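Long-range contacts in Glucose/sorbosone dehydrogenases (Escherichia coli K12, PDB 2G8S), which belongs to the glucose/sorbosone dehydrogenase family, folds as a six-bladed beta-propeller and carries a bound calcium ion: residues Val8-Leu13 and Glu346-Ser351; Asp178-Lys183 and Pro227-Asn232; Leu296-Val301 and Asp314-Thr319. One frame throughout, in Å; residues are numbered along the deposited sequence. Where two conformers were deposited one is given.

Contact 1: residues Val8-Leu13 and Glu346-Ser351; sequences VNVEVL and ELLKVS. With EDO (1,2-ethanediol), chain L.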
# COMPACT_ATOMS: atom_id res chain seq x y z
N VAL A 8 11.76 -21.87 -0.69
CA VAL A 8 12.49 -20.70 -1.18
C VAL A 8 13.82 -20.46 -0.46
O VAL A 8 14.02 -20.88 0.68
CB VAL A 8 11.63 -19.40 -1.11
CG1 VAL A 8 10.41 -19.51 -2.04
CG2 VAL A 8 11.21 -19.09 0.32
N ASN A 9 14.70 -19.78 -1.18
CA ASN A 9 15.95 -19.27 -0.61
C ASN A 9 15.72 -17.90 -0.03
O ASN A 9 15.02 -17.08 -0.63
CB ASN A 9 17.03 -19.20 -1.68
CG ASN A 9 17.42 -20.57 -2.17
OD1 ASN A 9 17.60 -21.49 -1.37
ND2 ASN A 9 17.56 -20.72 -3.48
N VAL A 10 16.29 -17.65 1.15
CA VAL A 10 16.10 -16.36 1.81
C VAL A 10 17.46 -15.85 2.28
O VAL A 10 18.16 -16.54 3.03
CB VAL A 10 15.16 -16.47 3.03
CG1 VAL A 10 15.01 -15.12 3.72
CG2 VAL A 10 13.79 -17.02 2.63
N GLU A 11 17.80 -14.63 1.86
CA GLU A 11 19.00 -13.96 2.33
C GLU A 11 18.57 -12.73 3.13
O GLU A 11 17.79 -11.91 2.63
CB GLU A 11 19.89 -13.54 1.15
CG GLU A 11 21.04 -12.62 1.56
CD GLU A 11 22.01 -12.30 0.43
OE1 GLU A 11 21.67 -12.52 -0.75
OE2 GLU A 11 23.11 -11.79 0.75
N VAL A 12 19.06 -12.62 4.36
CA VAL A 12 18.78 -11.43 5.16
C VAL A 12 19.76 -10.33 4.76
O VAL A 12 20.96 -10.43 5.05
CB VAL A 12 18.89 -11.70 6.69
CG1 VAL A 12 18.59 -10.43 7.48
CG2 VAL A 12 17.94 -12.82 7.10
N LEU A 13 19.25 -9.30 4.09
CA LEU A 13 20.10 -8.20 3.64
C LEU A 13 20.40 -7.20 4.75
O LEU A 13 21.50 -6.65 4.82
CB LEU A 13 19.46 -7.47 2.46
CG LEU A 13 19.31 -8.29 1.18
CD1 LEU A 13 18.65 -7.44 0.12
CD2 LEU A 13 20.66 -8.81 0.67
N GLU A 346 13.32 -7.07 9.22
CA GLU A 346 14.32 -7.48 8.25
C GLU A 346 13.95 -7.05 6.84
O GLU A 346 12.76 -6.96 6.50
CB GLU A 346 14.47 -9.00 8.25
CG GLU A 346 14.98 -9.62 9.54
CD GLU A 346 14.70 -11.12 9.57
OE1 GLU A 346 13.51 -11.49 9.51
OE2 GLU A 346 15.65 -11.91 9.62
N LEU A 347 14.98 -6.81 6.04
CA LEU A 347 14.88 -6.76 4.58
C LEU A 347 15.44 -8.07 4.07
O LEU A 347 16.59 -8.41 4.35
CB LEU A 347 15.70 -5.59 4.04
CG LEU A 347 15.93 -5.54 2.52
CD1 LEU A 347 14.64 -5.25 1.76
CD2 LEU A 347 17.01 -4.50 2.22
N LEU A 348 14.60 -8.81 3.34
CA LEU A 348 14.94 -10.14 2.84
C LEU A 348 14.98 -10.14 1.32
O LEU A 348 14.18 -9.48 0.68
CB LEU A 348 13.88 -11.14 3.28
CG LEU A 348 13.50 -11.20 4.76
CD1 LEU A 348 12.29 -12.10 5.00
CD2 LEU A 348 14.68 -11.68 5.58
N LYS A 349 15.93 -10.91 0.77
CA LYS A 349 16.03 -11.14 -0.67
C LYS A 349 15.68 -12.61 -0.89
O LYS A 349 16.33 -13.51 -0.33
CB LYS A 349 17.45 -10.83 -1.16
CG LYS A 349 17.67 -11.01 -2.66
CD LYS A 349 19.05 -10.50 -3.04
CE LYS A 349 19.34 -10.66 -4.52
NZ LYS A 349 20.69 -10.12 -4.86
N VAL A 350 14.64 -12.84 -1.68
CA VAL A 350 14.00 -14.16 -1.76
C VAL A 350 13.98 -14.67 -3.20
O VAL A 350 13.76 -13.90 -4.13
CB VAL A 350 12.55 -14.09 -1.19
CG1 VAL A 350 11.89 -15.47 -1.21
CG2 VAL A 350 12.53 -13.52 0.24
N SER A 351 14.25 -15.96 -3.36
CA SER A 351 14.26 -16.59 -4.67
C SER A 351 13.81 -18.06 -4.55
O SER A 351 13.90 -18.66 -3.48
CB SER A 351 15.65 -16.48 -5.31
OG SER A 351 16.66 -16.91 -4.41
C1 EDO L . 22.66 -7.37 -2.81
O1 EDO L . 22.03 -8.65 -2.82
C2 EDO L . 21.78 -6.35 -3.51
O2 EDO L . 20.41 -6.74 -3.41
O HOH W 1 17.34 -19.23 -5.90
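Asn9, Glu11 and Leu13 bond to Ser351, Lys349 and Leu347 in an antiparallel strand pairing at the edge of a four-stranded propeller blade, where the first strand of the chain lies against the last. Asn9 with Ser351 and Glu11 with Lys349 are hydrogen-bonded pairs, each closed by two backbone bonds; Val10 with Val350 and Val12 with Leu348 are the non-hydrogen-bonded pairs. Lys349 N gives to Glu11 O at 2.8 Å in a nearly straight bond (171° at the hydrogen). Leu13 N still reaches Leu347 O at 2.8 Å, but more bent, at 143°. On the face of the valines, the CD2 methyl of Leu348 lies 3.9 Å from Val10 CG1 and 3.8 Å from Val12 CG2, touching both. With its CG anti to the carbonyl carbon (chi1 -51°), this leucine brings its end toward the neighbouring strand. Val12 CG2 also meets OE2 of Glu346, an oxygen that is salt-bridged to Arg321. The face of Asn9, Glu11, Lys349 and Ser351 is more polar. A water joins Asn9 ND2 (2.9 Å) to Ser351 OG (2.8 Å), while Asn9 OD1 accepts from Arg353. The side chains of Glu11 and Lys349 run side by side without a salt bridge, Glu11 OE1 and Lys349 NZ staying 4.9 Å apart. The lysine, fully extended, instead gives a hydrogen bond from NZ to O1 of a 1,2-ethanediol molecule at 2.8 Å and makes a cation-pi contact with Tyr335; Leu13 CD1 rests on its CB. Since strand 345-352 also pairs with strand 336-340, strand 8-17 becomes the fourth strand of a blade otherwise built from the C-terminal end of the chain: the "Velcro" closure typical of beta-propellers.

Contact 2: residues Asp178-Lys183 and Pro227-Asn232; sequences DNPFIK and PQKGKN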
# COMPACT_ATOMS: atom_id res chain seq x y z
N ASP A 178 -11.04 14.90 -15.66
CA ASP A 178 -11.93 13.80 -16.03
C ASP A 178 -12.22 12.82 -14.88
O ASP A 178 -12.74 11.74 -15.11
CB ASP A 178 -11.39 13.03 -17.24
CG ASP A 178 -10.09 12.31 -16.94
OD1 ASP A 178 -9.25 12.85 -16.20
OD2 ASP A 178 -9.90 11.18 -17.45
N ASN A 179 -11.88 13.21 -13.65
CA ASN A 179 -12.28 12.41 -12.48
C ASN A 179 -13.81 12.31 -12.37
O ASN A 179 -14.51 13.24 -12.77
CB ASN A 179 -11.65 12.96 -11.19
CG ASN A 179 -10.32 12.28 -10.85
OD1 ASN A 179 -9.71 11.61 -11.69
ND2 ASN A 179 -9.88 12.44 -9.60
N PRO A 180 -14.32 11.18 -11.85
CA PRO A 180 -15.74 10.85 -11.99
C PRO A 180 -16.71 11.80 -11.30
O PRO A 180 -17.84 11.98 -11.78
CB PRO A 180 -15.86 9.45 -11.37
CG PRO A 180 -14.65 9.31 -10.50
CD PRO A 180 -13.58 10.13 -11.13
N PHE A 181 -16.28 12.40 -10.18
CA PHE A 181 -17.18 13.20 -9.33
C PHE A 181 -16.90 14.70 -9.35
O PHE A 181 -17.37 15.44 -8.48
CB PHE A 181 -17.18 12.66 -7.90
CG PHE A 181 -17.55 11.21 -7.80
CD1 PHE A 181 -18.85 10.79 -8.08
CD2 PHE A 181 -16.60 10.25 -7.48
CE1 PHE A 181 -19.20 9.45 -8.01
CE2 PHE A 181 -16.95 8.89 -7.41
CZ PHE A 181 -18.25 8.50 -7.68
N ILE A 182 -16.17 15.14 -10.37
CA ILE A 182 -15.77 16.54 -10.51
C ILE A 182 -16.97 17.50 -10.63
O ILE A 182 -16.88 18.66 -10.21
CB ILE A 182 -14.77 16.72 -11.71
CG1 ILE A 182 -14.08 18.09 -11.68
CG2 ILE A 182 -15.44 16.43 -13.05
CD1 ILE A 182 -12.66 18.06 -11.18
N LYS A 183 -18.09 16.99 -11.16
CA LYS A 183 -19.31 17.78 -11.35
C LYS A 183 -20.41 17.40 -10.36
O LYS A 183 -21.53 17.90 -10.43
CB LYS A 183 -19.85 17.65 -12.79
CG LYS A 183 -18.99 18.28 -13.87
CD LYS A 183 -18.65 19.72 -13.55
CE LYS A 183 -17.76 20.34 -14.61
NZ LYS A 183 -17.15 21.60 -14.10
N PRO A 227 -9.98 -1.91 -8.99
CA PRO A 227 -10.88 -0.76 -8.86
C PRO A 227 -11.11 -0.01 -10.17
O PRO A 227 -10.17 0.23 -10.93
CB PRO A 227 -10.21 0.11 -7.80
CG PRO A 227 -8.81 -0.35 -7.70
CD PRO A 227 -8.70 -1.72 -8.28
N GLN A 228 -12.37 0.36 -10.40
CA GLN A 228 -12.74 1.06 -11.62
C GLN A 228 -13.29 2.44 -11.32
O GLN A 228 -13.75 2.72 -10.21
CB GLN A 228 -13.73 0.23 -12.43
CG GLN A 228 -13.08 -1.01 -13.05
CD GLN A 228 -14.08 -1.95 -13.70
OE1 GLN A 228 -15.19 -2.15 -13.21
NE2 GLN A 228 -13.67 -2.56 -14.80
N LYS A 229 -13.20 3.31 -12.32
CA LYS A 229 -13.64 4.69 -12.22
C LYS A 229 -15.07 4.82 -11.73
O LYS A 229 -16.01 4.29 -12.35
CB LYS A 229 -13.51 5.37 -13.59
CG LYS A 229 -13.89 6.84 -13.61
CD LYS A 229 -13.73 7.41 -15.02
CE LYS A 229 -14.02 8.90 -15.04
NZ LYS A 229 -14.05 9.42 -16.43
N GLY A 230 -15.22 5.53 -10.60
CA GLY A 230 -16.52 5.89 -10.05
C GLY A 230 -17.27 4.78 -9.35
O GLY A 230 -18.43 4.96 -8.97
N LYS A 231 -16.63 3.63 -9.16
CA LYS A 231 -17.34 2.45 -8.64
C LYS A 231 -17.23 2.30 -7.12
O LYS A 231 -16.27 2.78 -6.50
CB LYS A 231 -16.87 1.18 -9.35
CG LYS A 231 -17.13 1.16 -10.87
CD LYS A 231 -18.36 0.35 -11.22
CE LYS A 231 -18.56 0.27 -12.73
NZ LYS A 231 -17.63 -0.69 -13.41
N ASN A 232 -18.22 1.62 -6.55
CA ASN A 232 -18.39 1.40 -5.13
C ASN A 232 -18.01 -0.05 -4.80
O ASN A 232 -18.67 -0.97 -5.27
CB ASN A 232 -19.88 1.63 -4.82
CG ASN A 232 -20.22 1.57 -3.34
OD1 ASN A 232 -19.44 1.10 -2.52
ND2 ASN A 232 -21.42 2.04 -3.00
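Pro180 and Gly230 form the close part of this surface contact between two loops, where a type I turn (Asn179-Ile182) meets a type II turn (Gln228-Lys231). The loops follow strands 165-170 and 222-225, so the contact joins neighbouring propeller blades; Gly230 is also backbone-bonded to Trp192 of strand 191-194. The proline ring lies against the glycine backbone, its CG 3.8 Å from Gly230 N and its CB 3.9 Å from Gly230 CA. Gly230, third in its turn with phi 76°, presents bare backbone here. Beside it the Phe181 ring brings CZ to 3.8 Å from Gly230 O, while Pro180 CB sits over one face of that ring near its rim.

Toward solvent the contact thins to one lysine. Lys229, with CG anti to the backbone N (chi1 -178°) and the rest of the chain extended, passes across the proline, CG touching its CB and CG. It ends in a weak hydrogen bond from NZ to Asp178 O, 3.0 Å long. Asp178 OD2 remains 4.6 Å from Lys229 NZ, and OD1 is salt-bridged to Arg168. The loops thus meet through van der Waals packing, with no salt bridge between them, and the one polar link, being weak, probably holds the lysine end only lightly.

Contact 3: residues Leu296-Val301 and Asp314-Thr319; sequences LKDKDV and DGRILT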
# COMPACT_ATOMS: atom_id res chain seq x y z
N LEU A 296 0.35 -10.21 7.25
CA LEU A 296 0.77 -9.75 8.57
C LEU A 296 0.40 -10.74 9.67
O LEU A 296 1.21 -11.05 10.54
CB LEU A 296 0.18 -8.37 8.88
CG LEU A 296 0.73 -7.22 8.04
CD1 LEU A 296 -0.27 -6.07 8.01
CD2 LEU A 296 2.08 -6.75 8.58
N LYS A 297 -0.84 -11.24 9.63
CA LYS A 297 -1.36 -12.14 10.66
C LYS A 297 -0.84 -13.57 10.47
O LYS A 297 -0.44 -14.23 11.44
CB LYS A 297 -2.89 -12.10 10.63
CG LYS A 297 -3.61 -13.04 11.59
CD LYS A 297 -5.13 -12.88 11.43
CE LYS A 297 -5.90 -13.70 12.46
NZ LYS A 297 -5.49 -15.13 12.49
N ASP A 298 -0.86 -14.05 9.23
CA ASP A 298 -0.36 -15.40 8.92
C ASP A 298 1.17 -15.49 8.92
O ASP A 298 1.73 -16.60 8.89
CB ASP A 298 -0.90 -15.89 7.57
CG ASP A 298 -2.37 -16.27 7.62
OD1 ASP A 298 -2.94 -16.46 8.73
OD2 ASP A 298 -2.95 -16.40 6.53
N LYS A 299 1.83 -14.33 8.92
CA LYS A 299 3.28 -14.26 9.05
C LYS A 299 3.98 -15.02 7.92
O LYS A 299 4.86 -15.85 8.15
CB LYS A 299 3.74 -14.76 10.43
CG LYS A 299 3.15 -13.97 11.61
CD LYS A 299 3.75 -14.39 12.95
CE LYS A 299 3.09 -13.62 14.07
NZ LYS A 299 3.65 -13.99 15.40
N ASP A 300 3.56 -14.73 6.69
CA ASP A 300 4.16 -15.35 5.51
C ASP A 300 3.78 -14.57 4.25
O ASP A 300 3.20 -13.49 4.35
CB ASP A 300 3.85 -16.85 5.41
CG ASP A 300 2.35 -17.18 5.31
OD1 ASP A 300 1.53 -16.32 4.95
OD2 ASP A 300 2.02 -18.37 5.57
N VAL A 301 4.16 -15.11 3.10
CA VAL A 301 3.82 -14.54 1.79
C VAL A 301 2.92 -15.51 1.03
O VAL A 301 3.18 -16.71 0.96
CB VAL A 301 5.10 -14.20 0.98
CG1 VAL A 301 4.76 -13.89 -0.50
CG2 VAL A 301 5.84 -13.04 1.64
N ASP A 314 -1.77 -20.38 -4.87
CA ASP A 314 -0.89 -21.55 -5.02
C ASP A 314 -0.51 -22.13 -3.67
O ASP A 314 -0.43 -23.35 -3.49
CB ASP A 314 0.41 -21.18 -5.72
CG ASP A 314 0.23 -20.74 -7.15
OD1 ASP A 314 -0.90 -20.69 -7.68
OD2 ASP A 314 1.28 -20.42 -7.74
N GLY A 315 -0.24 -21.24 -2.72
CA GLY A 315 0.24 -21.65 -1.41
C GLY A 315 0.99 -20.52 -0.74
O GLY A 315 0.82 -19.35 -1.10
N ARG A 316 1.80 -20.87 0.26
CA ARG A 316 2.50 -19.91 1.10
C ARG A 316 3.99 -20.18 1.13
O ARG A 316 4.43 -21.33 1.03
CB ARG A 316 1.98 -19.98 2.54
CG ARG A 316 0.47 -19.82 2.69
CD ARG A 316 -0.02 -18.44 2.23
NE ARG A 316 -1.46 -18.28 2.44
CZ ARG A 316 -2.01 -17.60 3.44
NH1 ARG A 316 -1.26 -17.00 4.35
NH2 ARG A 316 -3.34 -17.51 3.52
N ILE A 317 4.76 -19.10 1.27
CA ILE A 317 6.21 -19.19 1.49
C ILE A 317 6.60 -18.32 2.70
O ILE A 317 5.84 -17.45 3.11
CB ILE A 317 7.02 -18.80 0.22
CG1 ILE A 317 6.76 -17.35 -0.19
CG2 ILE A 317 6.73 -19.80 -0.93
CD1 ILE A 317 7.63 -16.84 -1.35
N LEU A 318 7.77 -18.60 3.28
CA LEU A 318 8.30 -17.89 4.46
C LEU A 318 7.59 -18.20 5.78
O LEU A 318 7.95 -17.65 6.82
CB LEU A 318 8.36 -16.36 4.23
CG LEU A 318 9.08 -15.81 3.00
CD1 LEU A 318 9.04 -14.30 2.98
CD2 LEU A 318 10.50 -16.30 2.95
N THR A 319 6.61 -19.11 5.76
CA THR A 319 5.87 -19.43 6.98
C THR A 319 6.78 -19.93 8.10
O THR A 319 6.53 -19.64 9.28
CB THR A 319 4.77 -20.48 6.73
OG1 THR A 319 4.08 -20.15 5.51
CG2 THR A 319 3.76 -20.49 7.87
O HOH W 2 4.98 -17.71 10.10
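Arg316 NH1 sits between two carboxylates, 2.8 Å from Asp298 OD2 and 2.9 Å from Asp300 OD1, forming a salt-bridge network at the end of a beta hairpin. Asp300 OD1 offers its syn lone pair and lies in the guanidinium plane, although its carboxylate is turned 71° against that plane. Asp298 OD2 is met on its anti side, somewhat out of the carboxylate plane, and takes a second, weak bond from NH2. Asp300 OD2, in turn, accepts the hydroxyl of Thr319 at 2.7 Å from OG1. Both oxygens of Asp300 are thus engaged across the contact, which fixes the carboxylate's rotation.

Two torsions bring the charges together. Asp300 CG stands between its own N and carbonyl carbon (chi1 61°), and the Arg316 chain folds at chi2 (-63°), which turns the edge of the guanidinium, with NH1, to the two aspartates. NE is salt-bridged to Glu313, a further hold on the group. Behind this cluster, Val301 and Ile317 form a hydrogen-bonded antiparallel pair, with Val301 N to Ile317 O and Ile317 N to Val301 O both 2.9 Å. Their side chains lie alongside, Val301 CB 3.7 Å from Ile317 CG1, and Val301 CG2 touches Leu318 CD1. A water donates to both Lys299 O and Thr319 O. Further out, Lys299 and Asp300 form a G1 bulge, and Asp314 and Gly315 a classic bulge facing Val303. The whole is one end of the hairpin 300-307/310-317, the outer pair of strands in a four-stranded antiparallel propeller blade.

How the contacts relate
From the N terminus, residues 8-13 open contact 1, which closes only with 346-351, so nearly the whole chain lies in its loop and both other contacts nest within it. Contact 2 comes first, joining the loop after strand 165-170 to the loop after strand 222-225, and so two successive blades. Contact 3 follows in series, closing a short loop within a single blade. Contacts 1 and 3 touch: Val8 and Val10 pack on Ile317 and Leu318, which fits the closing strand against the preceding blade. Contact 2 lies on the opposite side of the chain's centre, its centre about 40 Å from that of contact 1.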